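Local coordinates for protein probable aminotransferase (Pseudomonas aeruginosa, PDB 5YKR) that belongs to the class-III aminotransferase family of pyridoxal-phosphate enzymes and carries this cofactor covalently bound in a two-chain assembly, at residues V346-E349 and D350-R353; Q361-A364 and G365-T369; G168-D171 and E172-V175; H403-G407 and L408-C412. One frame throughout, in Å; residues are numbered along the deposited sequence.

Contact 1: V346-E349 and D350-R353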
loop_
_atom_site.group_PDB
_atom_site.type_symbol
_atom_site.label_atom_id
_atom_site.label_comp_id
_atom_site.label_asym_id
_atom_site.label_seq_id
_atom_site.Cartn_x
_atom_site.Cartn_y
_atom_site.Cartn_z
ATOM N N VAL A 346 18.106 -0.351 -15.482
ATOM C CA VAL A 346 18.420 0.821 -14.666
ATOM C C VAL A 346 19.416 0.530 -13.539
ATOM O O VAL A 346 20.375 1.237 -13.369
ATOM C CB VAL A 346 17.120 1.447 -14.111
ATOM C CG1 VAL A 346 17.403 2.631 -13.216
ATOM C CG2 VAL A 346 16.216 1.871 -15.256
ATOM N N MET A 347 19.150 -0.495 -12.733
ATOM C CA MET A 347 19.935 -0.822 -11.533
ATOM C C MET A 347 21.132 -1.674 -11.899
ATOM O O MET A 347 21.248 -2.833 -11.488
ATOM C CB MET A 347 19.027 -1.544 -10.532
ATOM C CG MET A 347 17.983 -0.658 -9.966
ATOM S SD MET A 347 16.904 -1.421 -8.770
ATOM C CE MET A 347 18.034 -1.940 -7.513
ATOM N N THR A 348 22.011 -1.086 -12.703
ATOM C CA THR A 348 23.168 -1.767 -13.244
ATOM C C THR A 348 24.455 -1.357 -12.530
ATOM O O THR A 348 24.524 -0.357 -11.839
ATOM C CB THR A 348 23.339 -1.447 -14.738
ATOM O OG1 THR A 348 23.625 -0.041 -14.865
ATOM C CG2 THR A 348 22.090 -1.829 -15.486
ATOM N N GLU A 349 25.500 -2.150 -12.756
ATOM C CA GLU A 349 26.822 -1.831 -12.188
ATOM C C GLU A 349 27.276 -0.463 -12.708
ATOM O O GLU A 349 27.838 0.322 -11.954
ATOM C CB GLU A 349 27.868 -2.903 -12.589
ATOM C CG GLU A 349 29.294 -2.632 -12.113
ATOM C CD GLU A 349 30.235 -3.806 -12.431
ATOM O OE1 GLU A 349 30.189 -4.760 -11.627
ATOM O OE2 GLU A 349 30.991 -3.818 -13.463
ATOM N N ASP A 350 27.049 -0.167 -13.990
ATOM C CA ASP A 350 27.486 1.117 -14.541
ATOM C C ASP A 350 26.749 2.297 -13.901
ATOM O O ASP A 350 27.326 3.358 -13.633
ATOM C CB ASP A 350 27.275 1.181 -16.069
ATOM C CG ASP A 350 28.231 0.333 -16.877
ATOM O OD1 ASP A 350 29.254 -0.139 -16.371
ATOM O OD2 ASP A 350 27.970 0.147 -18.111
ATOM N N ALA A 351 25.455 2.103 -13.664
ATOM C CA ALA A 351 24.640 3.153 -13.036
ATOM C C ALA A 351 25.201 3.454 -11.637
ATOM O O ALA A 351 25.390 4.614 -11.255
ATOM C CB ALA A 351 23.191 2.738 -12.956
ATOM N N TYR A 352 25.423 2.381 -10.877
ATOM C CA TYR A 352 25.925 2.565 -9.527
ATOM C C TYR A 352 27.335 3.182 -9.524
ATOM O O TYR A 352 27.658 3.975 -8.666
ATOM C CB TYR A 352 25.852 1.290 -8.730
ATOM C CG TYR A 352 24.502 1.021 -8.086
ATOM C CD1 TYR A 352 23.513 0.281 -8.739
ATOM C CD2 TYR A 352 24.246 1.433 -6.795
ATOM C CE1 TYR A 352 22.302 -0.016 -8.119
ATOM C CE2 TYR A 352 23.026 1.182 -6.193
ATOM C CZ TYR A 352 22.072 0.450 -6.835
ATOM O OH TYR A 352 20.903 0.137 -6.180
ATOM N N ARG A 353 28.177 2.806 -10.469
ATOM C CA ARG A 353 29.503 3.382 -10.537
ATOM C C ARG A 353 29.428 4.894 -10.634
ATOM O O ARG A 353 30.148 5.628 -9.929
ATOM C CB ARG A 353 30.297 2.791 -11.686
ATOM C CG ARG A 353 31.740 3.289 -11.713
ATOM C CD ARG A 353 32.597 2.613 -12.818
ATOM N NE ARG A 353 32.306 1.183 -13.024
ATOM C CZ ARG A 353 31.547 0.690 -14.023
ATOM N NH1 ARG A 353 31.092 1.466 -15.017
ATOM N NH2 ARG A 353 31.300 -0.599 -14.061
#
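Thr348 reaches forward to Ala351, its OG1 accepting from Ala351 N at 3.1 Å along a fairly straight path of 156°. A chi1 of 65° sets OG1 between the backbone N and the carbonyl carbon, facing the N-H of Ala351 in the first helical turn, while CG2 takes the position beside the backbone N. The small methyl of Ala351 suits this corner, since its CB packs both on Thr348 OG1 and, at 3.2 Å, on Val346 O. On another face, Met347 and Tyr352 run alongside one another in the same direction; the bend at chi3 of Met347 lays CE 3.8 Å from Tyr352 OH. The Tyr352 ring presents its edge to Thr348 O, which lies near the ring plane 3.3 Å from CD1, and its hydroxyl is hydrogen-bonded to Ile264 O. The outer face is charged. Glu349 and Arg353 cross obliquely, with carboxylate and guanidinium planes 75° apart, and Glu349 OE2 meets Arg353 NH2 at 3.3 Å. Bent at chi3, Arg353 also takes Asp350 OD1 end-on: its NH1 approaches at 2.8 Å from above the carboxylate plane, and NH2 at 3.1 Å nearly along the C-O axis. One arginine therefore joins two neighbouring acids, probably easing their mutual repulsion, and both acids sit in the first turn, where they would be favoured by the helix dipole. Threonine at the N-cap, acids just after it and a basic partner one turn on are typical of a helix start, here that of helix 349-372.

Contact 2: Q361-A364 and G365-T369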
loop_
_atom_site.group_PDB
_atom_site.type_symbol
_atom_site.label_atom_id
_atom_site.label_comp_id
_atom_site.label_asym_id
_atom_site.label_seq_id
_atom_site.Cartn_x
_atom_site.Cartn_y
_atom_site.Cartn_z
ATOM N N GLN A 361 32.037 12.651 -4.406
ATOM C CA GLN A 361 32.384 14.056 -4.615
ATOM C C GLN A 361 31.576 14.933 -3.633
ATOM O O GLN A 361 32.084 15.848 -3.019
ATOM C CB GLN A 361 32.124 14.451 -6.082
ATOM C CG GLN A 361 32.363 15.934 -6.465
ATOM C CD GLN A 361 31.721 16.341 -7.810
ATOM O OE1 GLN A 361 31.309 15.473 -8.589
ATOM N NE2 GLN A 361 31.635 17.661 -8.079
ATOM N N LEU A 362 30.282 14.641 -3.506
ATOM C CA LEU A 362 29.395 15.427 -2.657
ATOM C C LEU A 362 29.825 15.288 -1.183
ATOM O O LEU A 362 29.929 16.297 -0.461
ATOM C CB LEU A 362 27.925 14.986 -2.896
ATOM C CG LEU A 362 26.858 15.883 -2.255
ATOM C CD1 LEU A 362 25.572 15.840 -3.097
ATOM C CD2 LEU A 362 26.596 15.489 -0.814
ATOM N N GLU A 363 30.101 14.050 -0.770
ATOM C CA GLU A 363 30.572 13.748 0.580
ATOM C C GLU A 363 31.875 14.510 0.889
ATOM O O GLU A 363 31.991 15.155 1.919
ATOM C CB GLU A 363 30.828 12.249 0.713
ATOM C CG GLU A 363 31.430 11.833 2.059
ATOM C CD GLU A 363 32.014 10.424 2.033
ATOM O OE1 GLU A 363 32.147 9.814 0.937
ATOM O OE2 GLU A 363 32.308 9.921 3.131
ATOM N N ALA A 364 32.832 14.433 -0.011
ATOM C CA ALA A 364 34.132 15.100 0.190
ATOM C C ALA A 364 33.950 16.611 0.347
ATOM O O ALA A 364 34.609 17.231 1.200
ATOM C CB ALA A 364 35.064 14.758 -0.955
ATOM N N GLY A 365 33.069 17.203 -0.458
ATOM C CA GLY A 365 32.778 18.627 -0.350
ATOM C C GLY A 365 32.151 19.016 1.000
ATOM O O GLY A 365 32.573 19.967 1.631
ATOM N N VAL A 366 31.140 18.260 1.422
ATOM C CA VAL A 366 30.542 18.509 2.728
ATOM C C VAL A 366 31.621 18.419 3.817
ATOM O O VAL A 366 31.731 19.272 4.703
ATOM C CB VAL A 366 29.367 17.568 2.997
ATOM C CG1 VAL A 366 28.842 17.735 4.417
ATOM C CG2 VAL A 366 28.213 17.855 2.044
ATOM N N ARG A 367 32.402 17.361 3.768
ATOM C CA ARG A 367 33.402 17.145 4.818
ATOM C C ARG A 367 34.402 18.300 4.875
ATOM O O ARG A 367 34.736 18.770 5.963
ATOM C CB ARG A 367 34.128 15.801 4.672
ATOM C CG ARG A 367 34.931 15.488 5.930
ATOM C CD ARG A 367 35.464 14.075 5.944
ATOM N NE ARG A 367 34.396 13.076 6.090
ATOM C CZ ARG A 367 34.074 12.160 5.181
ATOM N NH1 ARG A 367 34.755 12.061 4.051
ATOM N NH2 ARG A 367 33.063 11.359 5.408
ATOM N N ALA A 368 34.832 18.779 3.709
ATOM C CA ALA A 368 35.767 19.900 3.664
ATOM C C ALA A 368 35.162 21.144 4.289
ATOM O O ALA A 368 35.821 21.858 5.022
ATOM C CB ALA A 368 36.206 20.146 2.246
ATOM N N THR A 369 33.895 21.395 4.032
ATOM C CA THR A 369 33.183 22.554 4.631
ATOM C C THR A 369 33.071 22.424 6.155
ATOM O O THR A 369 33.340 23.367 6.863
ATOM C CB THR A 369 31.795 22.697 3.980
ATOM O OG1 THR A 369 31.970 23.183 2.644
ATOM C CG2 THR A 369 30.887 23.606 4.744
#
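Glu363 and Arg367, one helical turn apart, leave helix 349-372 in much the same direction, one alongside the other. Both start with CG anti to the backbone N (chi1 176° in Glu363). Beyond that they differ: Glu363 stays extended, whereas Arg367 folds at chi3 (-69°), and the fold carries its guanidinium back beside the acid. Glu363 OE2 lies at the edge of that group, near its plane, and receives Arg367 NH2 at 2.8 Å on its anti side; NH1 adds a weak bond to the same OE2 at 3.4 Å. The two flat groups are steeply turned, 73° between planes. OE2 alone meets Arg367, while OE1 forms a salt bridge with Arg381. Arg367 NH2 has a second acceptor in Val379 O.

Leu362 and Val366 make the apolar counterpart. Val366 CG2, the branch beside the backbone N and anti to the carbonyl carbon, meets Leu362 CD2 at 4.0 Å. Branched hydrocarbon chains suit this buried side, which packs against strand 385-389, with Leu362 also touching helix 439-456. Main-chain bonds from residue i+4 to residue i hold the spacing, as in Val366 N to Leu362 O at 3.0 Å. Chemically, the helix has an apolar side and a charged side here, the latter bonded to Arg381 and Val379.

Contact 3: G168-D171 and E172-V175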
loop_
_atom_site.group_PDB
_atom_site.type_symbol
_atom_site.label_atom_id
_atom_site.label_comp_id
_atom_site.label_asym_id
_atom_site.label_seq_id
_atom_site.Cartn_x
_atom_site.Cartn_y
_atom_site.Cartn_z
ATOM N N GLY A 168 8.345 2.184 8.060
ATOM C CA GLY A 168 7.022 2.531 7.561
ATOM C C GLY A 168 5.961 2.549 8.646
ATOM O O GLY A 168 6.286 2.580 9.841
ATOM N N SER A 169 4.704 2.450 8.217
ATOM C CA SER A 169 3.567 2.510 9.153
ATOM C C SER A 169 3.294 1.132 9.716
ATOM O O SER A 169 2.184 0.580 9.600
ATOM C CB SER A 169 2.368 3.200 8.516
ATOM O OG SER A 169 1.949 2.581 7.309
ATOM N N VAL A 170 4.323 0.601 10.368
ATOM C CA VAL A 170 4.317 -0.728 11.018
ATOM C C VAL A 170 4.117 -0.397 12.504
ATOM O O VAL A 170 5.062 0.062 13.179
ATOM C CB VAL A 170 5.626 -1.506 10.799
ATOM C CG1 VAL A 170 5.603 -2.823 11.545
ATOM C CG2 VAL A 170 5.892 -1.723 9.313
ATOM N N ASP A 171 2.900 -0.546 13.024
ATOM C CA ASP A 171 2.593 0.008 14.365
ATOM C C ASP A 171 3.470 -0.583 15.443
ATOM O O ASP A 171 3.892 0.150 16.343
ATOM C CB ASP A 171 1.122 -0.265 14.688
ATOM C CG ASP A 171 0.123 0.539 13.836
ATOM O OD1 ASP A 171 0.491 1.457 13.085
ATOM O OD2 ASP A 171 -1.106 0.274 13.977
ATOM N N GLU A 172 3.813 -1.868 15.350
ATOM C CA GLU A 172 4.653 -2.523 16.371
ATOM C C GLU A 172 6.047 -1.910 16.477
ATOM O O GLU A 172 6.710 -2.083 17.503
ATOM C CB GLU A 172 4.863 -4.021 16.115
ATOM C CG GLU A 172 3.675 -4.853 15.914
ATOM C CD GLU A 172 3.449 -5.033 14.438
ATOM O OE1 GLU A 172 3.126 -3.989 13.825
ATOM O OE2 GLU A 172 3.602 -6.167 13.914
ATOM N N SER A 173 6.498 -1.224 15.421
ATOM C CA SER A 173 7.815 -0.613 15.445
ATOM C C SER A 173 7.858 0.783 16.035
ATOM O O SER A 173 8.945 1.341 16.210
ATOM C CB SER A 173 8.396 -0.512 14.002
ATOM O OG SER A 173 7.719 0.472 13.201
ATOM N N GLN A 174 6.684 1.361 16.316
ATOM C CA GLN A 174 6.552 2.794 16.655
ATOM C C GLN A 174 6.763 2.989 18.170
ATOM O O GLN A 174 5.871 3.413 18.898
ATOM C CB GLN A 174 5.216 3.353 16.226
ATOM C CG GLN A 174 4.857 3.138 14.756
ATOM C CD GLN A 174 5.537 4.042 13.768
ATOM O OE1 GLN A 174 6.510 4.759 14.118
ATOM N NE2 GLN A 174 5.030 4.061 12.517
ATOM N N VAL A 175 8.004 2.737 18.590
ATOM C CA VAL A 175 8.418 2.784 19.991
ATOM C C VAL A 175 9.742 3.524 20.087
ATOM O O VAL A 175 10.473 3.638 19.096
ATOM C CB VAL A 175 8.543 1.398 20.642
ATOM C CG1 VAL A 175 7.168 0.755 20.809
ATOM C CG2 VAL A 175 9.478 0.515 19.857
HETATM O O HOH W 1 8.500 2.452 11.494
HETATM O O HOH W 2 2.366 3.128 12.047
#
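Val170 and Ser173 are joined by two direct hydrogen bonds on one acceptor, Val170 O. The hydroxyl of Ser173 OG gives its proton to that oxygen at 2.7 Å, in the carbonyl plane and on a lone pair. Ser173 N comes at 3.0 Å from above the plane, well off the lone-pair direction. A chi1 of 71° puts OG between its own backbone N and carbonyl carbon, within reach of Val170 O, which is why a short serine suits the place.

Water makes two further bridges. One molecule donates to Gly168 O at 2.8 Å and to Ser173 OG at 2.7 Å. Another donates to Asp171 OD1 and accepts from Gln174 NE2 at 2.9 Å, the glutamine having curled toward it through a bend at chi2.

Charged and amide ends find their main partners outside the turn: Glu172 OE2 pairs with Arg151, Gln174 OE1 accepts from Arg186, and Asp171 OD1 forms a salt bridge to Arg148 of the second subunit.

Van der Waals contact is slight: the methyl Val170 CG1 lies 3.6 Å from the carboxylate oxygen Glu172 OE1, while Val170 packs on helix 139-154. At Gly168 a phi of 95° would bring a CB into collision with the carbonyl oxygen before it, so glycine suits the place. Together these features describe a buried 3-10 turn, entered through an inverse gamma turn at Ser169, at the subunit interface of the dimer.

Contact 4: H403-G407 and L408-C412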
loop_
_atom_site.group_PDB
_atom_site.type_symbol
_atom_site.label_atom_id
_atom_site.label_comp_id
_atom_site.label_asym_id
_atom_site.label_seq_id
_atom_site.Cartn_x
_atom_site.Cartn_y
_atom_site.Cartn_z
ATOM N N HIS A 403 19.677 12.852 19.179
ATOM C CA HIS A 403 20.022 14.159 19.804
ATOM C C HIS A 403 20.697 15.137 18.869
ATOM O O HIS A 403 20.748 16.368 19.149
ATOM C CB HIS A 403 20.963 13.949 20.970
ATOM C CG HIS A 403 20.341 13.195 22.085
ATOM N ND1 HIS A 403 19.436 13.789 22.943
ATOM C CD2 HIS A 403 20.505 11.924 22.525
ATOM C CE1 HIS A 403 19.037 12.896 23.839
ATOM N NE2 HIS A 403 19.695 11.769 23.629
ATOM N N ALA A 404 21.213 14.623 17.768
ATOM C CA ALA A 404 21.967 15.422 16.772
ATOM C C ALA A 404 21.149 15.909 15.567
ATOM O O ALA A 404 21.718 16.128 14.447
ATOM C CB ALA A 404 23.112 14.569 16.307
ATOM N N ARG A 405 19.842 16.036 15.813
ATOM C CA ARG A 405 18.855 16.518 14.875
ATOM C C ARG A 405 18.243 17.811 15.474
ATOM O O ARG A 405 18.163 17.966 16.683
ATOM C CB ARG A 405 17.794 15.400 14.572
ATOM C CG ARG A 405 18.374 14.121 13.881
ATOM C CD ARG A 405 18.859 14.322 12.422
ATOM N NE ARG A 405 17.774 14.838 11.608
ATOM C CZ ARG A 405 16.942 14.097 10.864
ATOM N NH1 ARG A 405 17.112 12.752 10.734
ATOM N NH2 ARG A 405 15.958 14.693 10.197
ATOM N N ASN A 406 17.842 18.753 14.618
ATOM C CA ASN A 406 17.266 20.020 15.028
ATOM C C ASN A 406 16.413 20.582 13.925
ATOM O O ASN A 406 16.918 20.844 12.819
ATOM C CB ASN A 406 18.346 21.031 15.418
ATOM C CG ASN A 406 17.755 22.344 15.912
ATOM O OD1 ASN A 406 17.495 23.303 15.134
ATOM N ND2 ASN A 406 17.440 22.364 17.223
ATOM N N GLY A 407 15.121 20.783 14.216
ATOM C CA GLY A 407 14.164 21.187 13.215
ATOM C C GLY A 407 14.467 22.518 12.539
ATOM O O GLY A 407 14.321 22.679 11.306
ATOM N N LEU A 408 14.877 23.485 13.346
ATOM C CA LEU A 408 15.107 24.827 12.860
ATOM C C LEU A 408 16.345 24.914 11.944
ATOM O O LEU A 408 16.273 25.494 10.855
ATOM C CB LEU A 408 15.235 25.816 14.015
ATOM C CG LEU A 408 15.625 27.242 13.611
ATOM C CD1 LEU A 408 14.619 27.873 12.673
ATOM C CD2 LEU A 408 15.808 28.150 14.810
ATOM N N ILE A 409 17.457 24.322 12.375
ATOM C CA ILE A 409 18.673 24.349 11.566
ATOM C C ILE A 409 18.406 23.589 10.261
ATOM O O ILE A 409 18.729 24.073 9.161
ATOM C CB ILE A 409 19.886 23.765 12.302
ATOM C CG1 ILE A 409 20.240 24.641 13.520
ATOM C CG2 ILE A 409 21.047 23.601 11.338
ATOM C CD1 ILE A 409 21.188 23.951 14.496
ATOM N N GLU A 410 17.777 22.416 10.377
ATOM C CA GLU A 410 17.431 21.637 9.191
ATOM C C GLU A 410 16.554 22.390 8.193
ATOM O O GLU A 410 16.847 22.437 6.997
ATOM C CB GLU A 410 16.792 20.326 9.606
ATOM C CG GLU A 410 17.766 19.391 10.293
ATOM C CD GLU A 410 17.104 18.173 10.938
ATOM O OE1 GLU A 410 16.060 17.702 10.454
ATOM O OE2 GLU A 410 17.715 17.650 11.900
ATOM N N ALA A 411 15.504 23.044 8.692
ATOM C CA ALA A 411 14.627 23.809 7.826
ATOM C C ALA A 411 15.369 24.956 7.141
ATOM O O ALA A 411 15.187 25.201 5.960
ATOM C CB ALA A 411 13.424 24.318 8.598
ATOM N N CYS A 412 16.204 25.660 7.897
ATOM C CA CYS A 412 16.957 26.752 7.323
ATOM C C CYS A 412 17.905 26.329 6.206
ATOM O O CYS A 412 17.916 26.950 5.155
ATOM C CB CYS A 412 17.704 27.480 8.415
ATOM S SG CYS A 412 18.503 29.018 7.895
#
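The backbone passes from extended chain at Arg405 and Asn406 into helix 407-418 at Gly407, where Ala411 N returns to Gly407 O at 2.9 Å. This is an N-capped helix start, Asn406 being the N-cap. With chi1 near -177°, the asparagine swings its amide forward, and OD1 accepts from Ile409 N at 2.9 Å in the plane of the amide carbonyl. Asparagine fits because its short chain imitates the missing carbonyl of a preceding turn. Ile409 crosses it at about a right angle, its CG1 lying 3.5 Å from Asn406 OD1, and packs beyond on Phe390.

Glu410, buried and extended beyond CG, points back toward the residues ahead of the helix. Arg405, bent at chi2 and chi3, grips its carboxylate side-on, NE to OE2 at 2.8 Å and NH2 to OE1 at 3.0 Å. The two planes stand 44° apart. Arg405 NH2 also gives a hydrogen bond to Phe427 O, and Leu408 rests on helix 9-26. The buried charge of Glu410 is thus met by a guanidinium and the main-chain N-H of Asn406, with a weak bond from Asn429: Asn406 N donates to OE2 at 2.9 Å, from the face of the carboxylate opposite to that used by Arg405 NE.

Overall arrangement
Contact 3 is the buried one, while contacts 1, 2 and 4 are partly buried; contacts 1 and 2 include exposed residues among those that touch, contact 4 none. Contacts 1 and 2 share helix 349-372, the first at its start and the second further along, their centres 23 Å apart. Contacts 1 and 4 are both N-capped helix starts, one by threonine and the other by asparagine, whereas contact 2 sits within a helix and contact 3 in a loop. Salt bridges run across the segments in contacts 1, 2 and 4; contact 3 has none between its segments and uses a serine hydroxyl and waters instead. Contacts 3 and 4 touch the second subunit, the former through a salt bridge, a hydrogen bond and packing, the latter through packing.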